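Local coordinates for ferric vibriobactin ABC transporter, periplasmic ferric vibriobactin-binding protein (Vibrio cholerae, PDB 3R5T) that binds the iron-loaded siderophore vibriobactin in the periplasm and probably hands it to an ABC transporter for import into the cell, at residues A165-Y170 with A178-Q183; V196-D201 with Q224-T229; R7-A12 with G131-L136. All blocks are in the same frame, centred on the assembly; numbering follows the deposited sequence.

Interaction 1: A165-Y170 with A178-Q183. With VBN ((4S,5R)-N-{3-[(2,3-dihydroxybenzoyl)amino]propyl}-2-(2,3-dihydroxyphenyl)-N-[3-({[(4S,5R)-2-(2,3-dihydroxyphenyl)-5-met hyl-4,5-dihydro-1,3-oxazol-4-yl]carbonyl}amino)propyl]-5-methyl-4,5-dihydro-1,3-oxazole-4-carboxamide), chain B.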
loop_
_atom_site.group_PDB
_atom_site.type_symbol
_atom_site.label_atom_id
_atom_site.label_comp_id
_atom_site.label_asym_id
_atom_site.label_seq_id
_atom_site.Cartn_x
_atom_site.Cartn_y
_atom_site.Cartn_z
ATOM N N ALA A 165 -15.187 10.104 6.124
ATOM C CA ALA A 165 -14.897 8.710 6.448
ATOM C C ALA A 165 -13.549 8.584 7.121
ATOM O O ALA A 165 -12.630 9.346 6.837
ATOM C CB ALA A 165 -14.922 7.853 5.186
ATOM N N ASN A 166 -13.421 7.594 8.004
ATOM C CA ASN A 166 -12.102 7.200 8.489
ATOM C C ASN A 166 -11.731 5.816 7.957
ATOM O O ASN A 166 -12.580 5.098 7.441
ATOM C CB ASN A 166 -12.004 7.238 10.027
ATOM C CG ASN A 166 -13.168 6.578 10.703
ATOM O OD1 ASN A 166 -13.529 5.443 10.386
ATOM N ND2 ASN A 166 -13.777 7.291 11.659
ATOM N N ILE A 167 -10.454 5.481 8.050
ATOM C CA ILE A 167 -9.953 4.190 7.616
ATOM C C ILE A 167 -9.225 3.571 8.785
ATOM O O ILE A 167 -8.278 4.152 9.325
ATOM C CB ILE A 167 -8.980 4.325 6.423
ATOM C CG1 ILE A 167 -9.675 5.043 5.263
ATOM C CG2 ILE A 167 -8.479 2.947 5.994
ATOM C CD1 ILE A 167 -8.708 5.452 4.142
ATOM N N VAL A 168 -9.658 2.382 9.190
ATOM C CA VAL A 168 -9.191 1.797 10.432
ATOM C C VAL A 168 -8.594 0.413 10.208
ATOM O O VAL A 168 -9.119 -0.382 9.432
ATOM C CB VAL A 168 -10.374 1.652 11.424
ATOM C CG1 VAL A 168 -9.955 0.908 12.694
ATOM C CG2 VAL A 168 -10.980 3.015 11.759
ATOM N N SER A 169 -7.498 0.135 10.907
ATOM C CA SER A 169 -6.977 -1.224 11.071
ATOM C C SER A 169 -7.385 -1.698 12.460
ATOM O O SER A 169 -6.876 -1.224 13.468
ATOM C CB SER A 169 -5.460 -1.235 10.914
ATOM O OG SER A 169 -4.958 -2.562 11.030
ATOM N N TYR A 170 -8.328 -2.630 12.498
ATOM C CA TYR A 170 -8.975 -3.033 13.749
ATOM C C TYR A 170 -8.488 -4.361 14.277
ATOM O O TYR A 170 -8.421 -5.345 13.537
ATOM C CB TYR A 170 -10.484 -3.097 13.526
ATOM C CG TYR A 170 -11.306 -3.524 14.720
ATOM C CD1 TYR A 170 -11.498 -2.671 15.806
ATOM C CD2 TYR A 170 -11.954 -4.759 14.740
ATOM C CE1 TYR A 170 -12.291 -3.045 16.887
ATOM C CE2 TYR A 170 -12.750 -5.144 15.826
ATOM C CZ TYR A 170 -12.901 -4.295 16.897
ATOM O OH TYR A 170 -13.695 -4.680 17.966
ATOM N N ALA A 178 -5.195 0.978 14.820
ATOM C CA ALA A 178 -4.574 2.026 14.006
ATOM C C ALA A 178 -5.552 2.713 13.076
ATOM O O ALA A 178 -6.557 2.123 12.669
ATOM C CB ALA A 178 -3.375 1.484 13.228
ATOM N N VAL A 179 -5.253 3.972 12.750
ATOM C CA VAL A 179 -6.133 4.773 11.911
ATOM C C VAL A 179 -5.323 5.486 10.822
ATOM O O VAL A 179 -4.304 6.118 11.105
ATOM C CB VAL A 179 -6.895 5.817 12.757
ATOM C CG1 VAL A 179 -7.827 6.652 11.880
ATOM C CG2 VAL A 179 -7.676 5.147 13.901
ATOM N N ALA A 180 -5.796 5.413 9.586
ATOM C CA ALA A 180 -5.042 5.997 8.466
ATOM C C ALA A 180 -4.835 7.505 8.567
ATOM O O ALA A 180 -5.739 8.250 8.957
ATOM C CB ALA A 180 -5.695 5.657 7.091
ATOM N N LYS A 181 -3.639 7.939 8.176
ATOM C CA LYS A 181 -3.262 9.351 8.174
ATOM C C LYS A 181 -3.349 9.913 6.762
ATOM O O LYS A 181 -3.368 9.160 5.783
ATOM C CB LYS A 181 -1.849 9.520 8.751
ATOM C CG LYS A 181 -1.770 9.171 10.239
ATOM C CD LYS A 181 -0.341 9.131 10.759
ATOM C CE LYS A 181 0.400 10.407 10.438
ATOM N NZ LYS A 181 1.670 10.473 11.208
ATOM N N ALA A 182 -3.418 11.243 6.665
ATOM C CA ALA A 182 -3.664 11.925 5.389
ATOM C C ALA A 182 -2.711 11.559 4.260
ATOM O O ALA A 182 -3.128 11.485 3.116
ATOM C CB ALA A 182 -3.663 13.434 5.612
ATOM N N GLN A 183 -1.444 11.347 4.575
ATOM C CA GLN A 183 -0.452 11.059 3.537
ATOM C C GLN A 183 -0.406 9.587 3.132
ATOM O O GLN A 183 0.333 9.205 2.219
ATOM C CB GLN A 183 0.939 11.505 3.996
ATOM C CG GLN A 183 1.022 12.993 4.294
ATOM C CD GLN A 183 2.140 13.341 5.250
ATOM O OE1 GLN A 183 2.060 14.333 5.985
ATOM N NE2 GLN A 183 3.190 12.528 5.255
HETATM C C VBN B . 2.016 -5.748 12.814
HETATM N N VBN B . 3.772 -4.920 11.185
HETATM O O VBN B . 2.064 -4.759 13.466
HETATM C CA VBN B . 3.071 -6.055 11.759
HETATM C CB VBN B . 4.275 -6.922 12.289
HETATM C CAB VBN B . -0.650 -9.608 5.590
HETATM O OAC VBN B . -2.690 -2.881 12.394
HETATM O OAD VBN B . 1.637 -9.828 9.554
HETATM O OAF VBN B . 1.931 -2.128 8.611
HETATM O OAG VBN B . 5.741 -0.120 10.472
HETATM O OAH VBN B . 4.468 -3.744 8.165
HETATM O OAI VBN B . 1.077 -3.582 10.670
HETATM O OAJ VBN B . 4.174 -2.339 10.610
HETATM O OAK VBN B . 2.453 -5.507 8.617
HETATM C CAL VBN B . -1.361 -0.467 9.240
HETATM C CAM VBN B . 7.922 -2.519 12.308
HETATM C CAN VBN B . 4.790 -5.999 5.227
HETATM C CAO VBN B . -0.086 -0.748 8.643
HETATM C CAP VBN B . 7.485 -1.328 11.662
HETATM C CAQ VBN B . 5.040 -4.892 6.104
HETATM C CAR VBN B . -1.833 -1.246 10.360
HETATM C CAS VBN B . 7.082 -3.639 12.389
HETATM C CAT VBN B . 3.775 -6.943 5.526
HETATM C CAU VBN B . -1.104 -5.929 14.156
HETATM C CAV VBN B . -0.216 -8.924 12.594
HETATM C CAW VBN B . -1.044 -4.393 14.102
HETATM C CAX VBN B . -0.369 -10.099 11.601
HETATM C CAY VBN B . 0.241 -6.636 14.342
HETATM C CAZ VBN B . 1.034 -8.053 12.377
HETATM N NBB VBN B . -0.628 -3.796 12.836
HETATM N NBC VBN B . -0.595 -9.607 10.243
HETATM N NBD VBN B . 0.882 -7.460 7.869
HETATM O OBF VBN B . 1.681 -8.791 6.112
HETATM C CBG VBN B . -1.566 -3.017 12.061
HETATM C CBH VBN B . 0.518 -9.489 9.296
HETATM C CBJ VBN B . 4.883 -4.692 12.071
HETATM C CBK VBN B . 0.711 -1.807 9.166
HETATM C CBL VBN B . 6.195 -1.263 11.103
HETATM C CBM VBN B . 4.261 -4.764 7.251
HETATM C CBN VBN B . 0.273 -2.542 10.228
HETATM C CBO VBN B . 5.406 -2.336 11.188
HETATM C CBP VBN B . 3.283 -5.678 7.534
HETATM C CBQ VBN B . -1.058 -2.248 10.847
HETATM C CBR VBN B . 5.869 -3.575 11.831
HETATM C CBS VBN B . 3.015 -6.798 6.626
HETATM C CBU VBN B . 0.469 -9.506 6.612
HETATM C CBW VBN B . 2.004 -7.821 7.060
HETATM C CBX VBN B . 0.190 -8.749 8.005
HETATM N NBY VBN B . 1.057 -6.798 13.135
HETATM O OG1 VBN B . 5.312 -5.907 12.645
HETATM C CG2 VBN B . 4.702 -8.137 11.479
HETATM O O HOH W 1 -8.662 7.882 8.669
#
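Three backbone hydrogen bonds join Ile167 and Ser169 to Ala178 and Ala180. Ala180 N gives a nearly straight bond to Ile167 O, 2.8 Å long with an angle of 173° at the hydrogen. Ser169 and Ala178 form an antiparallel hydrogen-bonded pair. Ser169 N reaches Ala178 O at 2.8 Å, and Ala178 N returns a longer bond of 3.1 Å to Ser169 O. Val168 and Val179 make the neighbouring non-hydrogen-bonded pair. Here Val179 CA lies 3.4 Å from Ile167 O as a CA-H...O contact.

A water continues the pairing where the strands part. It accepts from Ile167 N and donates to Ala180 O.

The apolar contacts are modest. Ile167 CB meets Ala180 CB at 3.6 Å. Val168 and Val179 meet more loosely through their CG2 methyls, on the sheet face that does not carry Ser169.

Ser169 and Ala178 share the other face. Ser169 OG stands anti to the backbone N (chi1 -178°) and donates a 2.7 Å hydrogen bond to OAC of vibriobactin. His171 and Arg269 also hydrogen-bond the siderophore.

The pair is a beta hairpin, strands 165-169 and 177-180, within a mixed five-stranded sheet. Its loop end, at Ser169, belongs to the ferric siderophore pocket of this family 8 solute-binding protein.

Interaction 2: V196-D201 with Q224-T229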
loop_
_atom_site.group_PDB
_atom_site.type_symbol
_atom_site.label_atom_id
_atom_site.label_comp_id
_atom_site.label_asym_id
_atom_site.label_seq_id
_atom_site.Cartn_x
_atom_site.Cartn_y
_atom_site.Cartn_z
ATOM N N VAL A 196 -14.016 12.320 1.756
ATOM C CA VAL A 196 -13.394 13.308 2.629
ATOM C C VAL A 196 -12.950 12.577 3.890
ATOM O O VAL A 196 -13.774 11.959 4.587
ATOM C CB VAL A 196 -14.364 14.449 2.969
ATOM C CG1 VAL A 196 -13.691 15.431 3.899
ATOM C CG2 VAL A 196 -14.868 15.138 1.685
ATOM N N LEU A 197 -11.663 12.669 4.192
ATOM C CA LEU A 197 -11.049 11.835 5.234
ATOM C C LEU A 197 -10.938 12.515 6.588
ATOM O O LEU A 197 -10.560 13.684 6.673
ATOM C CB LEU A 197 -9.656 11.365 4.797
ATOM C CG LEU A 197 -9.586 10.176 3.834
ATOM C CD1 LEU A 197 -10.232 8.946 4.455
ATOM C CD2 LEU A 197 -10.247 10.522 2.508
ATOM N N GLU A 198 -11.274 11.774 7.645
ATOM C CA GLU A 198 -10.993 12.213 9.008
ATOM C C GLU A 198 -9.551 11.833 9.351
ATOM O O GLU A 198 -9.101 10.711 9.062
ATOM C CB GLU A 198 -11.956 11.575 10.007
ATOM C CG GLU A 198 -11.535 11.747 11.471
ATOM C CD GLU A 198 -12.508 11.078 12.439
ATOM O OE1 GLU A 198 -13.220 10.154 12.014
ATOM O OE2 GLU A 198 -12.580 11.500 13.604
ATOM N N GLU A 199 -8.831 12.766 9.958
ATOM C CA GLU A 199 -7.472 12.513 10.430
ATOM C C GLU A 199 -7.519 12.194 11.920
ATOM O O GLU A 199 -8.199 12.874 12.682
ATOM C CB GLU A 199 -6.573 13.733 10.186
ATOM C CG GLU A 199 -5.132 13.630 10.724
ATOM C CD GLU A 199 -4.162 12.933 9.760
ATOM O OE1 GLU A 199 -2.942 12.947 10.014
ATOM O OE2 GLU A 199 -4.610 12.373 8.751
ATOM N N PRO A 200 -6.805 11.136 12.339
ATOM C CA PRO A 200 -6.742 10.844 13.777
ATOM C C PRO A 200 -5.921 11.917 14.490
ATOM O O PRO A 200 -4.976 12.451 13.909
ATOM C CB PRO A 200 -6.007 9.494 13.837
ATOM C CG PRO A 200 -5.196 9.453 12.574
ATOM C CD PRO A 200 -5.959 10.238 11.537
ATOM N N ASP A 201 -6.293 12.252 15.718
ATOM C CA ASP A 201 -5.562 13.256 16.485
ATOM C C ASP A 201 -4.128 12.783 16.704
ATOM O O ASP A 201 -3.911 11.725 17.286
ATOM C CB ASP A 201 -6.267 13.482 17.822
ATOM C CG ASP A 201 -5.692 14.649 18.614
ATOM O OD1 ASP A 201 -4.496 14.958 18.469
ATOM O OD2 ASP A 201 -6.450 15.247 19.411
ATOM N N GLN A 224 -13.472 7.814 19.927
ATOM C CA GLN A 224 -13.458 9.259 19.692
ATOM C C GLN A 224 -13.543 9.632 18.218
ATOM O O GLN A 224 -13.612 10.820 17.886
ATOM C CB GLN A 224 -12.216 9.880 20.333
ATOM C CG GLN A 224 -12.173 9.664 21.847
ATOM C CD GLN A 224 -10.884 10.165 22.488
ATOM O OE1 GLN A 224 -9.808 9.640 22.233
ATOM N NE2 GLN A 224 -11.002 11.177 23.344
ATOM N N LEU A 225 -13.565 8.632 17.340
ATOM C CA LEU A 225 -13.664 8.905 15.903
ATOM C C LEU A 225 -15.018 9.537 15.559
ATOM O O LEU A 225 -16.061 9.120 16.064
ATOM C CB LEU A 225 -13.418 7.625 15.095
ATOM C CG LEU A 225 -11.997 7.078 15.206
ATOM C CD1 LEU A 225 -11.906 5.667 14.626
ATOM C CD2 LEU A 225 -11.027 8.007 14.504
ATOM N N GLN A 226 -15.009 10.557 14.707
ATOM C CA GLN A 226 -16.241 11.298 14.462
ATOM C C GLN A 226 -16.889 11.053 13.100
ATOM O O GLN A 226 -18.050 11.427 12.889
ATOM C CB GLN A 226 -16.022 12.801 14.669
ATOM C CG GLN A 226 -15.558 13.194 16.071
ATOM C CD GLN A 226 -16.681 13.193 17.106
ATOM O OE1 GLN A 226 -16.592 13.875 18.132
ATOM N NE2 GLN A 226 -17.737 12.431 16.843
ATOM N N ALA A 227 -16.158 10.434 12.182
ATOM C CA ALA A 227 -16.678 10.280 10.828
ATOM C C ALA A 227 -17.936 9.416 10.770
ATOM O O ALA A 227 -18.121 8.464 11.544
ATOM C CB ALA A 227 -15.606 9.752 9.873
ATOM N N GLU A 228 -18.790 9.766 9.819
ATOM C CA GLU A 228 -20.064 9.109 9.607
ATOM C C GLU A 228 -19.914 7.767 8.906
ATOM O O GLU A 228 -20.857 6.977 8.863
ATOM C CB GLU A 228 -20.973 10.014 8.775
ATOM C CG GLU A 228 -21.316 11.336 9.450
ATOM C CD GLU A 228 -20.447 12.521 9.016
ATOM O OE1 GLU A 228 -19.248 12.356 8.675
ATOM O OE2 GLU A 228 -20.984 13.652 9.030
ATOM N N THR A 229 -18.729 7.521 8.354
ATOM C CA THR A 229 -18.449 6.295 7.620
ATOM C C THR A 229 -17.090 5.758 8.051
ATOM O O THR A 229 -16.161 6.527 8.283
ATOM C CB THR A 229 -18.470 6.538 6.097
ATOM O OG1 THR A 229 -19.798 6.919 5.705
ATOM C CG2 THR A 229 -18.057 5.284 5.330
#
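Glu198 and Ala227 mark the nearest approach of two irregular chain segments, with their CA atoms 6.3 Å apart and no backbone-to-backbone hydrogen bond between them. The gap is bridged by one side chain. Glu198 points its CB toward the 224-229 loop. CG lies anti to the backbone N (chi1 167°), and the chain then runs extended, so the carboxylate arrives at the backbone of the other loop.

The two carboxylate oxygens take successive amides. Glu198 OE2 accepts from Gln226 N at 2.8 Å. This bond is nearly straight, 170° at the hydrogen, and uses the syn side of the oxygen close to the carboxylate plane. Glu198 OE1 accepts from Ala227 N at 3.0 Å. That bond is more bent, and the donor comes from above the carboxylate plane, 47° out of it. The carboxylate is therefore turned squarely to the first amide and obliquely to the second.

Carbon atoms close round the acid. Ala227 CB lies 3.2 Å from Glu198 OE1, a snug contact. Leu225 brings its CD2 methyl to 3.9 Å from Glu198 OE2. Gln226 adds its CB near the same oxygen, while the rest of its side chain leads away.

Glu198 OE1 has a further donor in Asn166 ND2, on strand 165-169. Asn166 also bonds to Thr230 through OD1, so the amide is held from both ends. Its side chain packs on Leu225 and Ala227 as well.

The buried carboxylate thus has three N-H donors, none of them charged. Such bonding would be expected to stabilise its negative charge at this buried position. One acid fastens a surface loop to the loop that leads into strand 229-233.

Interaction 3: R7-A12 with G131-L136. With EDO (1,2-ethanediol), chain E.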
loop_
_atom_site.group_PDB
_atom_site.type_symbol
_atom_site.label_atom_id
_atom_site.label_comp_id
_atom_site.label_asym_id
_atom_site.label_seq_id
_atom_site.Cartn_x
_atom_site.Cartn_y
_atom_site.Cartn_z
ATOM N N ARG A 7 23.012 6.771 -13.597
ATOM C CA ARG A 7 22.239 7.834 -12.972
ATOM C C ARG A 7 22.272 7.662 -11.458
ATOM O O ARG A 7 22.546 6.566 -10.944
ATOM C CB ARG A 7 20.797 7.851 -13.485
ATOM C CG ARG A 7 20.028 6.578 -13.199
ATOM C CD ARG A 7 18.602 6.631 -13.743
ATOM N NE ARG A 7 18.553 6.795 -15.193
ATOM C CZ ARG A 7 17.425 6.907 -15.895
ATOM N NH1 ARG A 7 16.243 6.874 -15.275
ATOM N NH2 ARG A 7 17.469 7.065 -17.213
ATOM N N THR A 8 22.001 8.747 -10.750
ATOM C CA THR A 8 22.010 8.759 -9.298
ATOM C C THR A 8 20.583 8.742 -8.792
ATOM O O THR A 8 19.729 9.462 -9.293
ATOM C CB THR A 8 22.697 10.017 -8.760
ATOM O OG1 THR A 8 24.084 9.984 -9.105
ATOM C CG2 THR A 8 22.546 10.113 -7.244
ATOM N N PHE A 9 20.341 7.883 -7.808
ATOM C CA PHE A 9 19.047 7.762 -7.159
ATOM C C PHE A 9 19.163 8.283 -5.731
ATOM O O PHE A 9 20.081 7.884 -4.989
ATOM C CB PHE A 9 18.604 6.289 -7.147
ATOM C CG PHE A 9 17.246 6.074 -6.536
ATOM C CD1 PHE A 9 16.100 6.180 -7.314
ATOM C CD2 PHE A 9 17.116 5.786 -5.180
ATOM C CE1 PHE A 9 14.842 5.983 -6.748
ATOM C CE2 PHE A 9 15.867 5.601 -4.612
ATOM C CZ PHE A 9 14.723 5.709 -5.399
ATOM N N GLN A 10 18.235 9.150 -5.341
ATOM C CA GLN A 10 18.192 9.669 -3.983
ATOM C C GLN A 10 17.374 8.764 -3.073
ATOM O O GLN A 10 16.161 8.596 -3.251
ATOM C CB GLN A 10 17.642 11.099 -3.971
ATOM C CG GLN A 10 18.558 12.108 -4.672
ATOM C CD GLN A 10 17.965 13.502 -4.726
ATOM O OE1 GLN A 10 16.767 13.671 -4.962
ATOM N NE2 GLN A 10 18.804 14.515 -4.519
ATOM N N ASN A 11 18.063 8.154 -2.107
ATOM C CA ASN A 11 17.449 7.231 -1.149
ATOM C C ASN A 11 16.725 7.959 -0.029
ATOM O O ASN A 11 17.013 9.124 0.257
ATOM C CB ASN A 11 18.521 6.312 -0.559
ATOM C CG ASN A 11 19.170 5.430 -1.603
ATOM O OD1 ASN A 11 18.484 4.763 -2.378
ATOM N ND2 ASN A 11 20.492 5.432 -1.645
ATOM N N ALA A 12 15.780 7.271 0.610
ATOM C CA ALA A 12 14.950 7.893 1.639
ATOM C C ALA A 12 15.729 8.319 2.876
ATOM O O ALA A 12 15.211 9.083 3.682
ATOM C CB ALA A 12 13.787 6.978 2.032
ATOM N N GLY A 131 10.090 4.297 -11.257
ATOM C CA GLY A 131 10.266 4.532 -12.684
ATOM C C GLY A 131 11.597 5.205 -12.949
ATOM O O GLY A 131 12.306 4.846 -13.887
ATOM N N LEU A 132 11.942 6.188 -12.125
ATOM C CA LEU A 132 13.209 6.908 -12.279
ATOM C C LEU A 132 14.420 6.023 -11.963
ATOM O O LEU A 132 15.487 6.214 -12.540
ATOM C CB LEU A 132 13.212 8.188 -11.424
ATOM C CG LEU A 132 12.173 9.228 -11.859
ATOM C CD1 LEU A 132 11.813 10.200 -10.729
ATOM C CD2 LEU A 132 12.667 10.000 -13.075
ATOM N N ALA A 133 14.256 5.045 -11.077
ATOM C CA ALA A 133 15.350 4.140 -10.762
ATOM C C ALA A 133 15.572 3.101 -11.862
ATOM O O ALA A 133 16.675 2.581 -12.020
ATOM C CB ALA A 133 15.110 3.431 -9.411
ATOM N N THR A 134 14.525 2.794 -12.622
ATOM C CA THR A 134 14.579 1.652 -13.536
ATOM C C THR A 134 14.534 2.052 -15.012
ATOM O O THR A 134 14.591 1.187 -15.898
ATOM C CB THR A 134 13.416 0.692 -13.267
ATOM O OG1 THR A 134 12.177 1.408 -13.377
ATOM C CG2 THR A 134 13.513 0.119 -11.862
ATOM N N GLY A 135 14.412 3.350 -15.286
ATOM C CA GLY A 135 14.301 3.831 -16.650
ATOM C C GLY A 135 12.956 3.488 -17.251
ATOM O O GLY A 135 12.829 3.349 -18.471
ATOM N N LEU A 136 11.946 3.374 -16.395
ATOM C CA LEU A 136 10.621 2.982 -16.849
ATOM C C LEU A 136 9.635 4.137 -16.681
ATOM O O LEU A 136 8.454 3.941 -16.389
ATOM C CB LEU A 136 10.149 1.716 -16.130
ATOM C CG LEU A 136 11.020 0.483 -16.408
ATOM C CD1 LEU A 136 10.584 -0.723 -15.561
ATOM C CD2 LEU A 136 10.975 0.141 -17.889
HETATM C C1 EDO E . 15.730 9.486 -9.185
HETATM O O1 EDO E . 16.885 8.874 -9.789
HETATM C C2 EDO E . 15.910 9.585 -7.668
HETATM O O2 EDO E . 16.859 10.601 -7.333
#
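An N-terminal beta strand packs here against the C-terminal end of a helix, joined by one polar bond and one apolar contact. Strand 7-10 forms a two-stranded antiparallel sheet with strand 16-19. Helix 123-134 follows strand 113-116, an edge strand of the parallel five-stranded sheet. Both segments lie in the lobe built round that sheet.

Arg7 makes the polar bond. Its NH1 donates to Leu132 O at 2.9 Å, with an angle of 158° at the hydrogen. The carbonyl oxygen sits at the edge of the guanidinium, near its plane. Arg7 CG is tucked over its own backbone, flanked by N and C (chi1 61°), and a bend at chi3 (61°) turns the guanidinium to the helix end. The same NH1 forms a salt bridge with Glu137, in the next helix, and NE is bonded to Val4 O. The guanidinium is thus fixed from several sides. Gly135 comes close to NH1 with its CA. It leaves the helix with positive phi, and Leu136 N folds back to bond Gly131 O.

Phe9 makes the apolar contact. Its CD1 lies 3.6 Å from Ala133 CB, which meets the ring obliquely. Ile114 and Ile19 touch both of these side chains and so fill in around them.

A 1,2-ethanediol, probably from the crystallisation liquor, lies between strand and helix. It donates from O1 to Thr8 O at 2.9 Å and accepts at O2 from Gln10 N at 2.8 Å. Its C1 rests 3.6 Å from Leu132 CB.

From the N terminus, interaction 3 comes first. It closes a loop of 118 residues, bringing the end of helix 123-134 back to strand 7-10 within one lobe. Interaction 1 follows after it has closed, as a short hairpin with seven residues between its segments. Interaction 2 opens later and spans 22 residues, which include strand 214-217. The three loops lie in series, neither nested nor crossed. Interactions 1 and 2 have centres about 8 Å apart and touch: Ala165 pairs with Val196 and Glu198 through probable backbone hydrogen bonds. Interaction 3 lies on the opposite side of the chain's centre, about 30 Å from interaction 1 between centres.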